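Local structure of putative tetR family transcriptional regulator (Streptomyces coelicolor A3, 2Q24) at residues Ile20-Val25 / Leu61-Ala65; Ala101-Leu105 / Ala163-Ser167. The protein probably binds regulatory DNA through a helix-turn-helix motif and controls transcription as a TetR-family regulator. One frame throughout, in Å; residues are numbered along the deposited sequence.

Interaction 1: residues Ile20-Val25 / Leu61-Ala65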
ATOM      1  N   ILE B  20       3.158  14.582 -11.519  1.00 29.99           N
ATOM      2  CA  ILE B  20       4.455  14.133 -11.987  1.00 29.65           C
ATOM      3  C   ILE B  20       4.425  12.631 -12.078  1.00 29.60           C
ATOM      4  O   ILE B  20       4.846  12.056 -13.093  1.00 29.68           O
ATOM      5  CB  ILE B  20       5.610  14.593 -11.036  1.00 29.94           C
ATOM      6  CG1 ILE B  20       5.885  16.095 -11.220  1.00 30.68           C
ATOM      7  CG2 ILE B  20       6.910  13.838 -11.347  1.00 31.82           C
ATOM      8  CD1 ILE B  20       6.850  16.677 -10.139  1.00 29.25           C
ATOM      9  N   LEU B  21       3.933  12.000 -11.000  1.00 27.54           N
ATOM     10  CA  LEU B  21       3.974  10.541 -10.919  1.00 27.54           C
ATOM     11  C   LEU B  21       3.064   9.868 -11.942  1.00 27.48           C
ATOM     12  O   LEU B  21       3.452   8.883 -12.550  1.00 28.87           O
ATOM     13  CB  LEU B  21       3.688  10.057  -9.488  1.00 26.67           C
ATOM     14  CG  LEU B  21       4.723  10.593  -8.479  1.00 26.95           C
ATOM     15  CD1 LEU B  21       4.392  10.078  -7.094  1.00 26.45           C
ATOM     16  CD2 LEU B  21       6.193  10.219  -8.868  1.00 29.12           C
ATOM     17  N   ALA B  22       1.882  10.437 -12.172  1.00 28.38           N
ATOM     18  CA  ALA B  22       0.977   9.941 -13.208  1.00 28.53           C
ATOM     19  C   ALA B  22       1.639  10.039 -14.586  1.00 28.64           C
ATOM     20  O   ALA B  22       1.639   9.076 -15.363  1.00 28.69           O
ATOM     21  CB  ALA B  22      -0.331  10.725 -13.183  1.00 27.80           C
ATOM     22  N   ALA B  23       2.232  11.197 -14.867  1.00 28.41           N
ATOM     23  CA  ALA B  23       2.986  11.406 -16.111  1.00 29.49           C
ATOM     24  C   ALA B  23       4.178  10.444 -16.244  1.00 28.99           C
ATOM     25  O   ALA B  23       4.409   9.888 -17.334  1.00 29.36           O
ATOM     26  CB  ALA B  23       3.452  12.884 -16.235  1.00 29.52           C
ATOM     27  N   ALA B  24       4.927  10.227 -15.152  1.00 29.09           N
ATOM     28  CA  ALA B  24       6.006   9.251 -15.148  1.00 28.73           C
ATOM     29  C   ALA B  24       5.543   7.844 -15.520  1.00 29.61           C
ATOM     30  O   ALA B  24       6.184   7.160 -16.303  1.00 30.15           O
ATOM     31  CB  ALA B  24       6.708   9.238 -13.772  1.00 29.34           C
ATOM     32  N   VAL B  25       4.455   7.377 -14.906  1.00 29.49           N
ATOM     33  CA  VAL B  25       3.958   6.065 -15.233  1.00 29.63           C
ATOM     34  C   VAL B  25       3.628   5.975 -16.725  1.00 30.64           C
ATOM     35  O   VAL B  25       3.975   4.994 -17.367  1.00 30.94           O
ATOM     36  CB  VAL B  25       2.704   5.724 -14.401  1.00 29.34           C
ATOM     37  CG1 VAL B  25       1.970   4.483 -14.966  1.00 30.56           C
ATOM     38  CG2 VAL B  25       3.081   5.541 -12.913  1.00 26.13           C
ATOM     39  N   LEU B  61      12.546   8.357  -9.244  1.00 24.57           N
ATOM     40  CA  LEU B  61      11.304   8.712  -9.983  1.00 23.03           C
ATOM     41  C   LEU B  61      10.513   7.483 -10.381  1.00 23.26           C
ATOM     42  O   LEU B  61       9.308   7.411 -10.146  1.00 23.15           O
ATOM     43  CB  LEU B  61      11.603   9.610 -11.212  1.00 23.17           C
ATOM     44  CG  LEU B  61      10.362  10.110 -11.955  1.00 24.57           C
ATOM     45  CD1 LEU B  61       9.456  10.917 -10.998  1.00 23.20           C
ATOM     46  CD2 LEU B  61      10.733  10.932 -13.221  1.00 23.18           C
ATOM     47  N   ILE B  62      11.178   6.501 -10.981  1.00 22.93           N
ATOM     48  CA  ILE B  62      10.506   5.252 -11.385  1.00 22.51           C
ATOM     49  C   ILE B  62       9.886   4.560 -10.180  1.00 22.32           C
ATOM     50  O   ILE B  62       8.713   4.197 -10.213  1.00 22.49           O
ATOM     51  CB  ILE B  62      11.536   4.286 -12.029  1.00 22.72           C
ATOM     52  CG1 ILE B  62      12.002   4.871 -13.374  1.00 22.84           C
ATOM     53  CG2 ILE B  62      10.929   2.882 -12.245  1.00 23.88           C
ATOM     54  CD1 ILE B  62      13.356   4.311 -13.836  1.00 21.62           C
ATOM     55  N   GLU B  63      10.665   4.394  -9.111  1.00 22.47           N
ATOM     56  CA  GLU B  63      10.121   3.740  -7.888  1.00 22.92           C
ATOM     57  C   GLU B  63       8.908   4.461  -7.322  1.00 23.02           C
ATOM     58  O   GLU B  63       7.863   3.838  -7.051  1.00 22.90           O
ATOM     59  CB  GLU B  63      11.199   3.595  -6.800  1.00 24.40           C
ATOM     60  CG  GLU B  63      10.571   3.083  -5.518  1.00 25.87           C
ATOM     61  CD  GLU B  63      11.536   2.755  -4.435  1.00 32.49           C
ATOM     62  OE1 GLU B  63      12.725   2.527  -4.722  1.00 33.73           O
ATOM     63  OE2 GLU B  63      11.078   2.764  -3.270  1.00 34.69           O
ATOM     64  N   ALA B  64       9.032   5.774  -7.116  1.00 23.76           N
ATOM     65  CA  ALA B  64       7.893   6.592  -6.627  1.00 25.30           C
ATOM     66  C   ALA B  64       6.641   6.511  -7.523  1.00 24.60           C
ATOM     67  O   ALA B  64       5.505   6.398  -7.031  1.00 24.04           O
ATOM     68  CB  ALA B  64       8.324   8.048  -6.469  1.00 25.74           C
ATOM     69  N   ALA B  65       6.853   6.548  -8.840  1.00 24.25           N
ATOM     70  CA  ALA B  65       5.759   6.429  -9.827  1.00 23.86           C
ATOM     71  C   ALA B  65       5.039   5.096  -9.699  1.00 24.48           C
ATOM     72  O   ALA B  65       3.780   5.067  -9.630  1.00 24.72           O
ATOM     73  CB  ALA B  65       6.264   6.580 -11.236  1.00 24.42           C
TER
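In the TetR-type DNA-binding domain, helix 17-31 and the predicted helix-turn-helix pack against helix 58-75, and helix 17-31 meets it through Leu21, Ala24 and Val25 against Leu61, Ala64 and Ala65. The two segment axes come within 8.9 Å and cross at -102°, nearly at right angles, which confines the contact to a compact patch. The nearest CA atoms are those of Leu21 and Ala65, 4.6 Å apart, and small side chains allow it: Ala24 CB meets Ala65 CB at 3.7 Å. Leu21 reaches alongside this pair. Its CG stands anti to its own carbonyl carbon (chi1 -60°), and from there CD2 lies over the backbone between Ala64 and Ala65, 3.7 Å from Ala65 N and 3.9 Å from Ala64 CB. Val25 covers the other end of Ala65, CG2 resting 3.4 Å from Ala65 O. Leu61 comes from the opposite helix with CD1 3.9 Å from Ile20 CG2, the two side chains crossing at about a right angle, while the same CD1 also touches Leu21 CD2. Phe55 packs on Leu21, Leu61 and Ala64, and Ile40 of the predicted helix-turn-helix lies against Ala24 and Leu61. All seven touching residues are buried and every side chain among them is apolar, so the crossing probably rests on shape complementarity and exclusion of water, rather than on directional polar bonds.

Interaction 2: residues Ala101-Leu105 / Ala163-Ser167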
ATOM      1  N   ALA B 101      -1.616  -3.319 -14.276  1.00 24.57           N
ATOM      2  CA  ALA B 101      -0.761  -4.445 -14.713  1.00 26.39           C
ATOM      3  C   ALA B 101      -0.160  -4.236 -16.120  1.00 27.55           C
ATOM      4  O   ALA B 101       0.975  -4.662 -16.415  1.00 28.92           O
ATOM      5  CB  ALA B 101      -1.588  -5.752 -14.626  1.00 26.47           C
ATOM      6  N   THR B 102      -0.922  -3.575 -16.972  1.00 28.29           N
ATOM      7  CA  THR B 102      -0.469  -3.158 -18.306  1.00 29.64           C
ATOM      8  C   THR B 102       0.695  -2.178 -18.189  1.00 29.20           C
ATOM      9  O   THR B 102       1.736  -2.334 -18.891  1.00 28.94           O
ATOM     10  CB  THR B 102      -1.652  -2.551 -19.120  1.00 29.99           C
ATOM     11  OG1 THR B 102      -2.553  -3.629 -19.438  1.00 31.69           O
ATOM     12  CG2 THR B 102      -1.163  -1.891 -20.439  1.00 32.83           C
ATOM     13  N   ALA B 103       0.528  -1.166 -17.329  1.00 28.39           N
ATOM     14  CA  ALA B 103       1.602  -0.207 -17.010  1.00 28.30           C
ATOM     15  C   ALA B 103       2.849  -0.889 -16.428  1.00 28.64           C
ATOM     16  O   ALA B 103       3.997  -0.631 -16.890  1.00 29.90           O
ATOM     17  CB  ALA B 103       1.084   0.895 -16.101  1.00 28.19           C
ATOM     18  N   LYS B 104       2.632  -1.805 -15.483  1.00 27.81           N
ATOM     19  CA  LYS B 104       3.711  -2.608 -14.886  1.00 28.43           C
ATOM     20  C   LYS B 104       4.500  -3.317 -15.985  1.00 28.52           C
ATOM     21  O   LYS B 104       5.748  -3.269 -16.021  1.00 27.95           O
ATOM     22  CB  LYS B 104       3.118  -3.645 -13.930  1.00 28.31           C
ATOM     23  CG  LYS B 104       4.163  -4.382 -13.098  1.00 31.46           C
ATOM     24  CD  LYS B 104       3.501  -5.380 -12.193  1.00 35.20           C
ATOM     25  CE  LYS B 104       4.501  -6.041 -11.280  1.00 37.27           C
ATOM     26  NZ  LYS B 104       5.373  -6.954 -12.035  1.00 40.42           N
ATOM     27  N   LEU B 105       3.775  -3.959 -16.907  1.00 29.17           N
ATOM     28  CA  LEU B 105       4.446  -4.709 -17.990  1.00 30.70           C
ATOM     29  C   LEU B 105       5.208  -3.755 -18.878  1.00 30.13           C
ATOM     30  O   LEU B 105       6.321  -4.052 -19.296  1.00 30.77           O
ATOM     31  CB  LEU B 105       3.421  -5.527 -18.799  1.00 31.04           C
ATOM     32  CG  LEU B 105       3.957  -6.466 -19.892  1.00 35.45           C
ATOM     33  CD1 LEU B 105       4.353  -7.821 -19.256  1.00 37.56           C
ATOM     34  CD2 LEU B 105       2.821  -6.655 -20.855  1.00 40.11           C
ATOM     35  N   ALA B 163      -3.828  -9.589 -18.013  1.00 22.06           N
ATOM     36  CA  ALA B 163      -2.815  -8.521 -18.369  1.00 23.52           C
ATOM     37  C   ALA B 163      -1.667  -9.030 -19.218  1.00 23.84           C
ATOM     38  O   ALA B 163      -1.231  -8.392 -20.206  1.00 23.98           O
ATOM     39  CB  ALA B 163      -2.289  -7.866 -17.089  1.00 23.69           C
ATOM     40  N   LEU B 164      -1.210 -10.243 -18.922  1.00 23.48           N
ATOM     41  CA  LEU B 164      -0.148 -10.821 -19.731  1.00 22.95           C
ATOM     42  C   LEU B 164      -0.575 -11.235 -21.134  1.00 22.90           C
ATOM     43  O   LEU B 164       0.213 -11.115 -22.068  1.00 23.46           O
ATOM     44  CB  LEU B 164       0.475 -12.030 -19.026  1.00 22.63           C
ATOM     45  CG  LEU B 164       1.177 -11.744 -17.703  1.00 25.41           C
ATOM     46  CD1 LEU B 164       1.486 -13.091 -17.064  1.00 26.62           C
ATOM     47  CD2 LEU B 164       2.476 -10.949 -17.933  1.00 31.40           C
ATOM     48  N   THR B 165      -1.799 -11.720 -21.301  1.00 21.76           N
ATOM     49  CA  THR B 165      -2.215 -12.162 -22.619  1.00 23.15           C
ATOM     50  C   THR B 165      -2.787 -11.040 -23.479  1.00 23.48           C
ATOM     51  O   THR B 165      -2.765 -11.127 -24.711  1.00 25.01           O
ATOM     52  CB  THR B 165      -3.307 -13.263 -22.539  1.00 21.68           C
ATOM     53  OG1 THR B 165      -4.420 -12.768 -21.814  1.00 23.23           O
ATOM     54  CG2 THR B 165      -2.770 -14.539 -21.845  1.00 22.57           C
ATOM     55  N   SER B 166      -3.334 -10.010 -22.836  1.00 25.04           N
ATOM     56  CA  SER B 166      -4.260  -9.126 -23.514  1.00 26.47           C
ATOM     57  C   SER B 166      -3.999  -7.639 -23.297  1.00 28.38           C
ATOM     58  O   SER B 166      -4.942  -6.866 -23.266  1.00 27.71           O
ATOM     59  CB  SER B 166      -5.700  -9.496 -23.100  1.00 26.35           C
ATOM     60  OG  SER B 166      -5.897 -10.894 -23.271  1.00 28.67           O
ATOM     61  N   SER B 167      -2.721  -7.268 -23.227  1.00 29.66           N
ATOM     62  CA  SER B 167      -2.304  -5.887 -22.945  1.00 32.88           C
ATOM     63  C   SER B 167      -2.156  -4.961 -24.142  1.00 33.23           C
ATOM     64  O   SER B 167      -2.167  -3.743 -23.959  1.00 34.26           O
ATOM     65  CB  SER B 167      -0.998  -5.870 -22.145  1.00 32.71           C
ATOM     66  OG  SER B 167      -1.330  -5.908 -20.783  1.00 37.00           O
TER
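Ala101 and Ala163 meet methyl to methyl, CB to CB at 3.3 Å, tighter than usual van der Waals contact, where two helices of the all-helical C-terminal domain of this TetR-family protein come together. One is helix 86-106; the other is helix 152-165 at its C-terminal end, with Ser166 the first residue to leave helical backbone angles. One turn on from Ala101, Leu105 projects toward the partner with CG anti to its backbone N (chi1 -175°), and its two methyls part: CD1 touches Leu164 CD2 at 3.9 Å, the two side chains crossing at about a right angle, while CD2 lies 4.1 Å from Ser167 CB. Both leucines are exposed, so this part of the contact is an apolar patch at the surface. Polar atoms gather beside it. Thr102 OG1 is 2.9 Å from Ser167 OG and is itself hydrogen-bonded to Ile98 O, one turn back in its own helix. Ser167 is positioned by its own chain: its OG donates to Ala163 O over 2.6 Å, with a C=O...OG angle of 131° and OG tilted 18° from the carbonyl plane. Farther out, the turn is linked to helix 172-185 by a hydrogen bond between Ser166 OG and Gln174 OE1.

How the interactions relate
Interaction 1 belongs to the DNA-binding part of the chain and interaction 2 to the C-terminal part, with centres about 18 Å apart; both segments of interaction 1 precede those of interaction 2 in sequence. They nevertheless touch: Val25 CG1 packs on Ala103 CB at 3.9 Å, which places helix 17-31 directly against helix 86-106. Each residue uses a different side for this, since Val25 turns its other methyl to helix 58-75 and Ala103 points away from segment 163-167. A second route between the two parts runs through Ile62, which contacts Ala110, Leu111 and Val114 of helix 108-116. The junction thus joins an interior contact to one at the surface.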